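Local coordinates for protein homoserine dehydrogenase (Thermoplasma acidophilum, PDB 3ING) that probably catalyses the NADP(H)-dependent interconversion of L-homoserine and L-aspartate semialdehyde, a shared step of threonine and methionine biosynthesis, at residues A[21-26]-A[33-38]; A[40-45]-A[59-64]; A[220-225]-A[253-258]; A[269-272]-A[277-280]. All coordinates share one frame; numbering follows the deposited sequence.

Overall arrangement
The four contacts fall into two pairs on opposite sides of the chain's centre. Contacts 1 and 2, with centres about 17 Å apart, share strand 34-41 of the nucleotide-binding domain and touch through a salt bridge from Arg-21 NH2 to Glu-62 OE2 (2.7 Å). Contact 2 holds the 2'-phosphate of NADPH directly; contact 1 packs helix 14-29 on an earlier part of the same strand, the Val-37 side chain about 13 Å from NADPH. Contacts 3 and 4, centres about 19 Å apart, belong to the second domain and meet the same antiparallel sheet. In contact 3 the Leu-221 side chain lies about 5 Å from that of Lys-217, the predicted proton donor. Contact 4 lies away from the annotated sites.

Contact 1 (A[21-26]-A[33-38]); sequences RIIDAS and FSIKVV
Ser-26 OG donates to a water lying 2.6 Å away, and that water in turn donates to the backbone O of Phe-33 at 3.2 Å, so one solvent molecule ties the helix to the Phe-33 carbonyl. A chi1 of 170° carries OG off the helix on the side of the strand, where the water can make this bridge. Further along, the direct contact is van der Waals and rests on Ile-23. Its CG2 methyl sits 3.6 Å from the carbonyl O of Ile-35 and 3.7 Å from CB of the same residue. The two isoleucine side chains meet at roughly a right angle. The other branch of Ile-23 extends past Ile-35: its CD1 comes within 3.9 Å of Ile-35 CG2 and 4.2 Å of Val-37 CG2, so a single side chain spans two inward-pointing strand residues. The Ile-35 carbonyl, though touched by a methyl, accepts a hydrogen bond from Asn-27 ND2, the next residue of the same helix. This is the helix-on-sheet packing of the first beta-alpha-beta unit of a Rossmann-type domain: helix 14-29 lies against strand 34-41 and its parallel neighbour 4-10, where Ile-5 and Ile-7 complete the core, with Ile-54 of helix 54-64 and Leu-318 of helix 306-321 closing round it.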
loop_
_atom_site.group_PDB
_atom_site.type_symbol
_atom_site.label_atom_id
_atom_site.label_comp_id
_atom_site.label_asym_id
_atom_site.label_seq_id
_atom_site.Cartn_x
_atom_site.Cartn_y
_atom_site.Cartn_z
ATOM N N ARG A 21 -12.597 19.197 5.374
ATOM C CA ARG A 21 -13.685 18.333 5.844
ATOM C C ARG A 21 -13.132 17.102 6.535
ATOM O O ARG A 21 -13.592 16.743 7.633
ATOM C CB ARG A 21 -14.591 17.900 4.691
ATOM C CG ARG A 21 -15.496 19.010 4.122
ATOM C CD ARG A 21 -16.444 18.522 3.017
ATOM N NE ARG A 21 -17.183 19.644 2.435
ATOM C CZ ARG A 21 -17.009 20.149 1.218
ATOM N NH1 ARG A 21 -16.137 19.634 0.367
ATOM N NH2 ARG A 21 -17.766 21.158 0.827
ATOM N N ILE A 22 -12.136 16.465 5.916
ATOM C CA ILE A 22 -11.527 15.251 6.480
ATOM C C ILE A 22 -10.832 15.542 7.792
ATOM O O ILE A 22 -11.005 14.808 8.755
ATOM C CB ILE A 22 -10.585 14.555 5.461
ATOM C CG1 ILE A 22 -11.443 13.993 4.317
ATOM C CG2 ILE A 22 -9.772 13.401 6.114
ATOM C CD1 ILE A 22 -10.699 13.417 3.133
ATOM N N ILE A 23 -10.104 16.649 7.861
ATOM C CA ILE A 23 -9.438 17.048 9.095
ATOM C C ILE A 23 -10.460 17.300 10.192
ATOM O O ILE A 23 -10.298 16.860 11.336
ATOM C CB ILE A 23 -8.534 18.315 8.898
ATOM C CG1 ILE A 23 -7.343 17.964 8.006
ATOM C CG2 ILE A 23 -8.133 18.925 10.314
ATOM C CD1 ILE A 23 -6.458 19.148 7.550
ATOM N N ASP A 24 -11.548 17.962 9.844
ATOM C CA ASP A 24 -12.553 18.287 10.830
ATOM C C ASP A 24 -13.227 16.998 11.377
ATOM O O ASP A 24 -13.429 16.842 12.598
ATOM C CB ASP A 24 -13.588 19.216 10.242
ATOM C CG ASP A 24 -14.452 19.843 11.307
ATOM O OD1 ASP A 24 -13.907 20.219 12.366
ATOM O OD2 ASP A 24 -15.665 19.967 11.074
ATOM N N ALA A 25 -13.509 16.058 10.490
ATOM C CA ALA A 25 -14.138 14.793 10.883
ATOM C C ALA A 25 -13.158 14.023 11.733
ATOM O O ALA A 25 -13.525 13.432 12.730
ATOM C CB ALA A 25 -14.555 13.992 9.643
ATOM N N SER A 26 -11.895 14.088 11.354
ATOM C CA SER A 26 -10.843 13.379 12.071
ATOM C C SER A 26 -10.660 13.878 13.474
ATOM O O SER A 26 -10.549 13.098 14.415
ATOM C CB SER A 26 -9.521 13.529 11.344
ATOM O OG SER A 26 -8.474 13.032 12.163
ATOM N N PHE A 33 -4.065 11.998 15.780
ATOM C CA PHE A 33 -3.697 13.046 16.729
ATOM C C PHE A 33 -4.782 14.172 16.704
ATOM O O PHE A 33 -5.985 13.878 16.680
ATOM C CB PHE A 33 -2.244 13.526 16.418
ATOM C CG PHE A 33 -2.007 13.902 14.967
ATOM N N SER A 34 -4.368 15.433 16.809
ATOM C CA SER A 34 -5.206 16.544 16.416
ATOM C C SER A 34 -4.425 17.218 15.273
ATOM O O SER A 34 -3.199 17.316 15.317
ATOM C CB SER A 34 -5.467 17.525 17.555
ATOM N N ILE A 35 -5.131 17.596 14.218
ATOM C CA ILE A 35 -4.545 18.427 13.166
ATOM C C ILE A 35 -5.173 19.812 13.347
ATOM O O ILE A 35 -6.395 19.972 13.275
ATOM C CB ILE A 35 -4.833 17.919 11.757
ATOM C CG1 ILE A 35 -4.264 16.510 11.549
ATOM C CG2 ILE A 35 -4.254 18.908 10.746
ATOM C CD1 ILE A 35 -4.754 15.764 10.294
ATOM N N LYS A 36 -4.330 20.797 13.618
ATOM C CA LYS A 36 -4.761 22.163 13.861
ATOM C C LYS A 36 -4.392 23.009 12.650
ATOM O O LYS A 36 -3.221 23.078 12.264
ATOM C CB LYS A 36 -4.097 22.715 15.121
ATOM C CG LYS A 36 -4.446 24.154 15.446
ATOM C CD LYS A 36 -3.925 24.608 16.826
ATOM N N VAL A 37 -5.396 23.645 12.066
ATOM C CA VAL A 37 -5.206 24.474 10.883
ATOM C C VAL A 37 -4.994 25.883 11.387
ATOM O O VAL A 37 -5.868 26.453 12.011
ATOM C CB VAL A 37 -6.401 24.364 9.954
ATOM C CG1 VAL A 37 -6.363 25.438 8.868
ATOM C CG2 VAL A 37 -6.450 22.935 9.350
ATOM N N VAL A 38 -3.810 26.427 11.150
ATOM C CA VAL A 38 -3.462 27.763 11.624
ATOM C C VAL A 38 -3.347 28.794 10.508
ATOM O O VAL A 38 -3.093 29.975 10.761
ATOM C CB VAL A 38 -2.143 27.725 12.453
ATOM C CG1 VAL A 38 -2.280 26.727 13.604
ATOM C CG2 VAL A 38 -0.951 27.431 11.566
HETATM O O HOH W 1 -7.139 14.669 13.755
#

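Contact 2 (A[40-45]-A[59-64]). With NDP (NADPH dihydro-nicotinamide-adenine-dinucleotide phosphate), chain C.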
loop_
_atom_site.group_PDB
_atom_site.type_symbol
_atom_site.label_atom_id
_atom_site.label_comp_id
_atom_site.label_asym_id
_atom_site.label_seq_id
_atom_site.Cartn_x
_atom_site.Cartn_y
_atom_site.Cartn_z
ATOM N N VAL A 40 -5.103 29.405 6.257
ATOM C CA VAL A 40 -5.839 28.840 5.123
ATOM C C VAL A 40 -6.119 29.911 4.100
ATOM O O VAL A 40 -6.473 31.024 4.473
ATOM C CB VAL A 40 -7.175 28.147 5.566
ATOM C CG1 VAL A 40 -8.083 29.106 6.295
ATOM C CG2 VAL A 40 -7.882 27.540 4.372
ATOM N N SER A 41 -5.948 29.581 2.819
ATOM C CA SER A 41 -6.274 30.503 1.713
ATOM C C SER A 41 -7.058 29.938 0.488
ATOM O O SER A 41 -7.145 28.777 0.296
ATOM C CB SER A 41 -4.987 31.117 1.143
ATOM O OG SER A 41 -4.095 30.081 0.677
ATOM N N ASP A 42 -7.673 30.885 -0.272
ATOM C CA ASP A 42 -8.108 30.687 -1.611
ATOM C C ASP A 42 -7.436 31.829 -2.412
ATOM O O ASP A 42 -6.525 32.468 -1.912
ATOM C CB ASP A 42 -9.633 30.653 -1.749
ATOM C CG ASP A 42 -10.324 31.936 -1.314
ATOM O OD1 ASP A 42 -9.750 33.050 -1.383
ATOM O OD2 ASP A 42 -11.513 31.812 -0.977
ATOM N N SER A 43 -7.844 32.056 -3.649
ATOM C CA SER A 43 -7.106 32.997 -4.491
ATOM C C SER A 43 -7.262 34.428 -4.033
ATOM O O SER A 43 -6.399 35.259 -4.320
ATOM C CB SER A 43 -7.553 32.887 -5.949
ATOM O OG SER A 43 -8.930 33.190 -6.070
ATOM N N ARG A 44 -8.349 34.720 -3.326
ATOM C CA ARG A 44 -8.650 36.096 -2.934
ATOM C C ARG A 44 -8.580 36.435 -1.460
ATOM O O ARG A 44 -8.416 37.596 -1.128
ATOM C CB ARG A 44 -10.070 36.410 -3.375
ATOM C CG ARG A 44 -10.276 36.385 -4.869
ATOM C CD ARG A 44 -11.730 36.693 -5.193
ATOM N NE ARG A 44 -12.616 35.555 -4.917
ATOM C CZ ARG A 44 -13.950 35.620 -4.845
ATOM N NH1 ARG A 44 -14.606 36.764 -5.033
ATOM N NH2 ARG A 44 -14.643 34.518 -4.588
ATOM N N SER A 45 -8.753 35.448 -0.578
ATOM C CA SER A 45 -8.864 35.698 0.882
ATOM C C SER A 45 -8.091 34.675 1.723
ATOM O O SER A 45 -7.583 33.648 1.221
ATOM C CB SER A 45 -10.341 35.671 1.322
ATOM O OG SER A 45 -10.948 34.393 1.104
ATOM N N SER A 59 -18.153 26.268 6.049
ATOM C CA SER A 59 -19.466 26.817 5.832
ATOM C C SER A 59 -19.411 28.143 5.063
ATOM O O SER A 59 -20.214 28.368 4.146
ATOM C CB SER A 59 -20.200 26.949 7.163
ATOM O OG SER A 59 -21.394 27.684 7.019
ATOM N N ASN A 60 -18.481 29.025 5.447
ATOM C CA ASN A 60 -18.329 30.314 4.802
ATOM C C ASN A 60 -17.873 30.184 3.341
ATOM O O ASN A 60 -18.337 30.918 2.473
ATOM C CB ASN A 60 -17.336 31.202 5.550
ATOM C CG ASN A 60 -17.383 32.644 5.075
ATOM O OD1 ASN A 60 -16.429 33.166 4.494
ATOM N ND2 ASN A 60 -18.522 33.280 5.275
ATOM N N LYS A 61 -16.950 29.281 3.070
ATOM C CA LYS A 61 -16.515 29.023 1.701
ATOM C C LYS A 61 -17.642 28.446 0.829
ATOM O O LYS A 61 -17.856 28.894 -0.292
ATOM C CB LYS A 61 -15.343 28.054 1.739
ATOM C CG LYS A 61 -14.657 27.748 0.396
ATOM C CD LYS A 61 -14.196 29.020 -0.348
ATOM C CE LYS A 61 -13.407 28.651 -1.576
ATOM N NZ LYS A 61 -12.951 29.874 -2.358
ATOM N N GLU A 62 -18.330 27.437 1.334
ATOM C CA GLU A 62 -19.490 26.856 0.642
ATOM C C GLU A 62 -20.573 27.864 0.316
ATOM O O GLU A 62 -21.141 27.870 -0.795
ATOM C CB GLU A 62 -20.144 25.761 1.482
ATOM C CG GLU A 62 -19.379 24.441 1.521
ATOM C CD GLU A 62 -19.952 23.429 2.524
ATOM O OE1 GLU A 62 -20.839 23.810 3.328
ATOM O OE2 GLU A 62 -19.495 22.246 2.532
ATOM N N LYS A 63 -20.910 28.691 1.289
ATOM C CA LYS A 63 -22.013 29.611 1.114
ATOM C C LYS A 63 -21.701 30.845 0.294
ATOM O O LYS A 63 -22.590 31.364 -0.401
ATOM C CB LYS A 63 -22.563 30.052 2.486
ATOM C CG LYS A 63 -23.281 28.921 3.241
ATOM C CD LYS A 63 -23.837 29.349 4.556
ATOM C CE LYS A 63 -24.555 28.223 5.263
ATOM N NZ LYS A 63 -23.649 27.063 5.395
ATOM N N THR A 64 -20.490 31.376 0.451
ATOM C CA THR A 64 -20.135 32.650 -0.134
ATOM C C THR A 64 -19.093 32.592 -1.208
ATOM O O THR A 64 -18.858 33.617 -1.866
ATOM C CB THR A 64 -19.559 33.663 0.934
ATOM O OG1 THR A 64 -18.261 33.243 1.355
ATOM C CG2 THR A 64 -20.516 33.838 2.112
HETATM P PA NDP C . -9.540 24.101 -7.761
HETATM O O1A NDP C . -10.884 23.555 -7.495
HETATM O O2A NDP C . -9.414 25.015 -8.921
HETATM O O5B NDP C . -8.995 24.897 -6.471
HETATM C C5B NDP C . -7.795 25.642 -6.419
HETATM C C4B NDP C . -7.736 26.453 -5.134
HETATM O O4B NDP C . -6.601 27.280 -5.099
HETATM C C3B NDP C . -8.911 27.434 -5.018
HETATM O O3B NDP C . -9.188 27.734 -3.659
HETATM C C2B NDP C . -8.395 28.649 -5.712
HETATM O O2B NDP C . -9.025 29.841 -5.337
HETATM C C1B NDP C . -6.985 28.651 -5.183
HETATM N N9A NDP C . -6.015 29.359 -6.009
HETATM C C8A NDP C . -5.956 29.548 -7.362
HETATM N N7A NDP C . -4.799 30.228 -7.636
HETATM C C5A NDP C . -4.154 30.450 -6.481
HETATM C C6A NDP C . -2.967 31.107 -6.233
HETATM N N6A NDP C . -2.119 31.365 -7.225
HETATM N N1A NDP C . -2.582 31.151 -4.941
HETATM C C2A NDP C . -3.330 30.635 -3.902
HETATM N N3A NDP C . -4.518 29.968 -4.132
HETATM C C4A NDP C . -4.889 29.901 -5.444
HETATM O O3 NDP C . -8.487 22.899 -7.922
HETATM P PN NDP C . -8.635 21.413 -7.324
HETATM O O1N NDP C . -9.533 20.616 -8.214
HETATM O O2N NDP C . -8.954 21.558 -5.871
HETATM O O5D NDP C . -7.141 20.803 -7.503
HETATM C C5D NDP C . -6.151 21.371 -6.644
HETATM C C4D NDP C . -4.804 20.722 -6.944
HETATM O O4D NDP C . -4.930 19.340 -6.696
HETATM C C3D NDP C . -4.369 20.842 -8.380
HETATM O O3D NDP C . -2.987 21.190 -8.521
HETATM C C2D NDP C . -4.683 19.485 -8.979
HETATM O O2D NDP C . -3.858 19.161 -10.066
HETATM C C1D NDP C . -4.451 18.579 -7.793
HETATM N N1N NDP C . -5.122 17.294 -7.896
HETATM C C2N NDP C . -6.481 17.256 -8.068
HETATM C C3N NDP C . -7.156 16.078 -8.354
HETATM C C7N NDP C . -8.637 16.090 -8.381
HETATM O O7N NDP C . -9.260 14.953 -7.917
HETATM N N7N NDP C . -9.333 17.170 -8.709
HETATM C C4N NDP C . -6.485 14.724 -8.147
HETATM C C5N NDP C . -5.007 14.883 -7.924
HETATM C C6N NDP C . -4.401 16.130 -7.790
HETATM P P2B NDP C . -10.613 30.058 -5.394
HETATM O O1X NDP C . -10.683 31.535 -5.119
HETATM O O2X NDP C . -11.384 29.096 -4.441
HETATM O O3X NDP C . -10.969 29.732 -6.809
HETATM O O HOH W 2 -17.748 34.347 -4.810
#
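Asp-42 and Lys-61 meet beside the 2'-phosphate of NADPH, where the second strand of the Rossmann-type domain ends and an Asx turn begins. The charged contact is a salt bridge, Lys-61 NZ to Asp-42 OD2 at 2.8 Å; the ammonium approaches on the anti side of the carboxylate, 34° out of its plane. NZ also donates to NADPH O2X at 2.7 Å and to the backbone O of Gly-65, so three acceptors grip it. The lysine chain leaves its helix almost extended apart from a bend at chi2 (54°), which carries the ammonium across to the strand end.

Hydrogen bonds to neutral groups shape the loop. Asp-42 OD1 takes the backbone N of Ser-45 at 2.7 Å, nearly along its C-O axis, and Arg-44 N at 2.9 Å, with Ser-45 OG coming from above the carboxylate plane. OD2 also accepts from Ile-67 N. Held in this way, the loop presents Ser-43 to the cofactor, consistent with recognition of NADPH by its extra phosphate. The guanidinium of Arg-44 has O1X near its plane and probably adds positive potential. Ser-43 N donates to O2B, the ester oxygen linking ribose and phosphate, at 3.0 Å and also reaches O1X (3.2 Å), while Ser-43 OG donates to O1X at 2.6 Å.

Contact 3 (A[220-225]-A[253-258]); sequences ILVNHI and TEVYVD. With EDO (1,2-ethanediol), chain I.
Val-255 pushes both of its methyls into the helix, and Val-222 receives one of them. With CG1 anti to the strand N (chi1 171°), that methyl lies 3.6 Å from Val-222 CA and also 3.6 Å from Val-222 CG2, so it packs on the backbone as closely as on the side chain. The two valines cross at about a right angle. The second methyl, Val-255 CG2, lies over the Leu-221/Val-222 junction of the helix, 3.9 Å from Leu-221 CB and 4.0 Å from Val-222 N. Val-222 itself holds CG1 between its backbone N and carbonyl carbon (chi1 74°), an uncommon setting for valine in a helix; this leaves CG2 as the branch that faces Val-255.

Leu-221 reaches the strand a second time, one inward-facing position earlier. Its CD1 methyl comes obliquely to Thr-253 CG2 at 4.1 Å. CG2 is the threonine atom that meets the helix segment, while OG1 is hydrogen-bonded to Ser-266 OG on the adjacent strand. At the far end, the backbone O of Ile-225 accepts from an ethanediol, O2 at 2.9 Å, probably a crystallisation additive, which also bonds to Val-164 O.

Helix 220-225 runs over strand 253-258 at 37° with an axis separation of 8.5 Å, a helix packed on one face of the antiparallel sheet of the second domain. Lys-217, the predicted proton donor, is one turn earlier on the same helix. Phe-167 of strand 164-170 lies under Leu-221 and Ile-225, while Ala-264 and Pro-262 of strand 261-270 flank Val-222.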
loop_
_atom_site.group_PDB
_atom_site.type_symbol
_atom_site.label_atom_id
_atom_site.label_comp_id
_atom_site.label_asym_id
_atom_site.label_seq_id
_atom_site.Cartn_x
_atom_site.Cartn_y
_atom_site.Cartn_z
ATOM N N ILE A 220 7.219 12.934 -12.025
ATOM C CA ILE A 220 7.244 12.646 -10.599
ATOM C C ILE A 220 7.528 11.158 -10.389
ATOM O O ILE A 220 8.363 10.787 -9.558
ATOM C CB ILE A 220 5.923 13.091 -9.915
ATOM C CG1 ILE A 220 5.755 14.594 -10.080
ATOM C CG2 ILE A 220 5.877 12.633 -8.388
ATOM C CD1 ILE A 220 4.395 15.117 -9.684
ATOM N N LEU A 221 6.869 10.314 -11.184
ATOM C CA LEU A 221 7.062 8.855 -11.088
ATOM C C LEU A 221 8.485 8.427 -11.424
ATOM O O LEU A 221 9.107 7.705 -10.652
ATOM C CB LEU A 221 6.074 8.097 -11.999
ATOM C CG LEU A 221 4.617 8.005 -11.580
ATOM C CD1 LEU A 221 3.760 7.592 -12.793
ATOM C CD2 LEU A 221 4.445 7.045 -10.407
ATOM N N VAL A 222 8.989 8.840 -12.577
ATOM C CA VAL A 222 10.338 8.436 -12.991
ATOM C C VAL A 222 11.369 8.973 -11.995
ATOM O O VAL A 222 12.268 8.249 -11.592
ATOM C CB VAL A 222 10.668 8.816 -14.463
ATOM C CG1 VAL A 222 10.926 10.362 -14.635
ATOM C CG2 VAL A 222 11.883 7.960 -14.989
ATOM N N ASN A 223 11.228 10.227 -11.547
ATOM C CA ASN A 223 12.196 10.798 -10.568
ATOM C C ASN A 223 12.109 10.093 -9.208
ATOM O O ASN A 223 13.114 9.792 -8.584
ATOM C CB ASN A 223 11.997 12.314 -10.386
ATOM C CG ASN A 223 12.314 13.105 -11.627
ATOM O OD1 ASN A 223 12.941 12.600 -12.566
ATOM N ND2 ASN A 223 11.963 14.391 -11.601
ATOM N N HIS A 224 10.896 9.845 -8.733
ATOM C CA HIS A 224 10.733 9.078 -7.513
ATOM C C HIS A 224 11.339 7.653 -7.588
ATOM O O HIS A 224 12.077 7.257 -6.730
ATOM C CB HIS A 224 9.268 8.895 -7.167
ATOM C CG HIS A 224 9.065 8.215 -5.856
ATOM N ND1 HIS A 224 8.794 8.912 -4.698
ATOM C CD2 HIS A 224 9.136 6.913 -5.499
ATOM C CE1 HIS A 224 8.687 8.066 -3.688
ATOM N NE2 HIS A 224 8.901 6.851 -4.143
ATOM N N ILE A 225 10.982 6.886 -8.605
ATOM C CA ILE A 225 11.358 5.501 -8.663
ATOM C C ILE A 225 12.813 5.353 -9.044
ATOM O O ILE A 225 13.518 4.542 -8.406
ATOM C CB ILE A 225 10.492 4.733 -9.640
ATOM C CG1 ILE A 225 9.038 4.765 -9.146
ATOM C CG2 ILE A 225 11.026 3.291 -9.812
ATOM C CD1 ILE A 225 7.995 4.267 -10.139
ATOM N N THR A 253 0.340 5.580 -18.645
ATOM C CA THR A 253 1.600 6.177 -18.259
ATOM C C THR A 253 2.534 5.055 -17.810
ATOM O O THR A 253 2.212 4.288 -16.866
ATOM C CB THR A 253 1.430 7.196 -17.127
ATOM O OG1 THR A 253 0.559 8.255 -17.546
ATOM C CG2 THR A 253 2.788 7.812 -16.728
ATOM N N GLU A 254 3.678 4.964 -18.490
ATOM C CA GLU A 254 4.722 3.962 -18.182
ATOM C C GLU A 254 6.095 4.579 -17.816
ATOM O O GLU A 254 6.564 5.571 -18.428
ATOM C CB GLU A 254 4.942 3.050 -19.369
ATOM C CG GLU A 254 3.682 2.468 -19.996
ATOM C CD GLU A 254 3.984 1.713 -21.281
ATOM O OE1 GLU A 254 4.306 2.378 -22.314
ATOM O OE2 GLU A 254 3.907 0.467 -21.236
ATOM N N VAL A 255 6.754 3.946 -16.859
ATOM C CA VAL A 255 8.074 4.341 -16.405
ATOM C C VAL A 255 8.867 3.066 -16.274
ATOM O O VAL A 255 8.444 2.096 -15.617
ATOM C CB VAL A 255 8.006 5.131 -15.091
ATOM C CG1 VAL A 255 9.387 5.342 -14.528
ATOM C CG2 VAL A 255 7.304 6.506 -15.322
ATOM N N TYR A 256 10.012 3.052 -16.908
ATOM C CA TYR A 256 10.853 1.854 -16.998
ATOM C C TYR A 256 12.225 2.263 -17.512
ATOM O O TYR A 256 12.416 3.404 -17.849
ATOM C CB TYR A 256 10.231 0.831 -17.936
ATOM C CG TYR A 256 10.040 1.302 -19.350
ATOM C CD1 TYR A 256 8.913 2.019 -19.714
ATOM C CD2 TYR A 256 10.975 1.014 -20.325
ATOM C CE1 TYR A 256 8.742 2.453 -21.004
ATOM C CE2 TYR A 256 10.807 1.441 -21.616
ATOM C CZ TYR A 256 9.687 2.141 -21.953
ATOM O OH TYR A 256 9.522 2.580 -23.235
ATOM N N VAL A 257 13.168 1.323 -17.577
ATOM C CA VAL A 257 14.515 1.605 -18.059
ATOM C C VAL A 257 14.723 0.989 -19.454
ATOM O O VAL A 257 14.426 -0.176 -19.655
ATOM C CB VAL A 257 15.570 1.039 -17.111
ATOM C CG1 VAL A 257 16.995 1.239 -17.693
ATOM C CG2 VAL A 257 15.436 1.677 -15.756
ATOM N N ASP A 258 15.183 1.798 -20.405
ATOM C CA ASP A 258 15.471 1.375 -21.777
ATOM C C ASP A 258 16.909 1.684 -22.039
ATOM O O ASP A 258 17.308 2.859 -21.980
ATOM C CB ASP A 258 14.633 2.150 -22.804
HETATM C C1 EDO I . 14.470 1.079 -7.800
HETATM O O1 EDO I . 14.462 1.019 -9.252
HETATM C C2 EDO I . 13.082 1.154 -7.149
HETATM O O2 EDO I . 12.689 2.452 -6.570
#

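Contact 4 (A[269-272]-A[277-280]); sequences ISLN and LMSI
Leu-271 and Met-278, the latter modelled as selenomethionine, form the closest side-chain pair here: Leu-271 CB stands 3.5 Å from Met-278 CG and 3.8 Å from its SE atom. The Met-278 chain does not extend but curls: chi1 of -75° and chi2 of -66° bring selenium back over the leucine, 3.9 Å from Leu-271 CD1. That same CD1 methyl also touches Leu-277 CB at 3.8 Å, so Leu-271 lies against two successive residues, approaching each obliquely. A backbone carbonyl joins in from the next residue, Asn-272 O lying 3.3 Å from Met-278 CG, a close approach of a CH2 group to an oxygen.

The contact closes the first part of the connection that leaves strand 261-270, outermost of the second domain's antiparallel sheet within this chain, and heads for strand 286-291. Since strands 249-258 and 164-170 lie between those two in the sheet, the connection has to pass across them, and its side chains record the crossing: Leu-277 packs on Val-252, Arg-168 and Ile-170, while Met-278 lies on Arg-250 and Asn-248.

Further out, polar bonds fix the two backbones. Leu-271 O accepts from Asn-248 ND2, and Leu-271 is also backbone-bonded to Asn-248. On segment 277-280, Leu-277 N donates to Asp-275 OD1, Ser-279 OG is bonded to Phe-276 O, and Ile-280 O takes Arg-180 NH1. Ser-279 packs on Ser-279 of the second subunit.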
loop_
_atom_site.group_PDB
_atom_site.type_symbol
_atom_site.label_atom_id
_atom_site.label_comp_id
_atom_site.label_asym_id
_atom_site.label_seq_id
_atom_site.Cartn_x
_atom_site.Cartn_y
_atom_site.Cartn_z
ATOM N N ILE A 269 -3.099 3.477 -25.704
ATOM C CA ILE A 269 -2.882 2.085 -26.008
ATOM C C ILE A 269 -4.207 1.325 -26.021
ATOM O O ILE A 269 -5.061 1.546 -25.163
ATOM C CB ILE A 269 -2.036 1.381 -24.921
ATOM C CG1 ILE A 269 -0.787 2.168 -24.550
ATOM C CG2 ILE A 269 -1.603 0.015 -25.406
ATOM C CD1 ILE A 269 0.098 1.420 -23.553
ATOM N N SER A 270 -4.347 0.387 -26.950
ATOM C CA SER A 270 -5.494 -0.515 -26.969
ATOM C C SER A 270 -5.119 -1.733 -26.158
ATOM O O SER A 270 -4.334 -2.570 -26.601
ATOM C CB SER A 270 -5.851 -0.936 -28.389
ATOM O OG SER A 270 -6.341 0.174 -29.104
ATOM N N LEU A 271 -5.710 -1.844 -24.981
ATOM C CA LEU A 271 -5.336 -2.885 -24.040
ATOM C C LEU A 271 -5.983 -4.227 -24.329
ATOM O O LEU A 271 -7.101 -4.303 -24.835
ATOM C CB LEU A 271 -5.714 -2.453 -22.624
ATOM C CG LEU A 271 -5.037 -1.175 -22.117
ATOM C CD1 LEU A 271 -5.581 -0.793 -20.755
ATOM C CD2 LEU A 271 -3.504 -1.347 -22.067
ATOM N N ASN A 272 -5.230 -5.278 -24.004
ATOM C CA ASN A 272 -5.693 -6.644 -24.049
ATOM C C ASN A 272 -6.692 -6.863 -22.944
ATOM O O ASN A 272 -6.595 -6.246 -21.878
ATOM C CB ASN A 272 -4.500 -7.603 -23.884
ATOM C CG ASN A 272 -4.917 -9.018 -23.490
ATOM O OD1 ASN A 272 -4.593 -9.492 -22.383
ATOM N ND2 ASN A 272 -5.636 -9.700 -24.385
ATOM N N LEU A 277 -5.078 -3.454 -16.142
ATOM C CA LEU A 277 -5.576 -2.087 -16.268
ATOM C C LEU A 277 -6.978 -2.045 -16.840
ATOM O O LEU A 277 -7.694 -1.040 -16.688
ATOM C CB LEU A 277 -4.604 -1.229 -17.101
ATOM C CG LEU A 277 -3.212 -0.994 -16.506
ATOM C CD1 LEU A 277 -2.348 -0.048 -17.426
ATOM C CD2 LEU A 277 -3.356 -0.480 -15.057
HETATM N N MSE A 278 -7.368 -3.103 -17.535
HETATM C CA MSE A 278 -8.726 -3.193 -18.035
HETATM C C MSE A 278 -9.714 -3.529 -16.922
HETATM O O MSE A 278 -10.912 -3.442 -17.151
HETATM C CB MSE A 278 -8.815 -4.238 -19.164
HETATM C CG MSE A 278 -8.216 -3.722 -20.477
HETATM SE SE MSE A 278 -9.208 -2.237 -21.269
HETATM C CE MSE A 278 -10.715 -3.267 -21.658
ATOM N N SER A 279 -9.238 -3.865 -15.710
ATOM C CA SER A 279 -10.161 -4.114 -14.605
ATOM C C SER A 279 -10.618 -2.789 -13.979
ATOM O O SER A 279 -11.545 -2.768 -13.189
ATOM C CB SER A 279 -9.535 -4.967 -13.491
ATOM O OG SER A 279 -8.608 -4.215 -12.696
ATOM N N ILE A 280 -9.937 -1.699 -14.322
ATOM C CA ILE A 280 -10.237 -0.414 -13.714
ATOM C C ILE A 280 -11.506 0.190 -14.297
ATOM O O ILE A 280 -11.643 0.378 -15.519
ATOM C CB ILE A 280 -9.057 0.538 -13.830
ATOM C CG1 ILE A 280 -7.816 -0.086 -13.181
ATOM C CG2 ILE A 280 -9.387 1.918 -13.187
ATOM C CD1 ILE A 280 -6.499 0.673 -13.573
#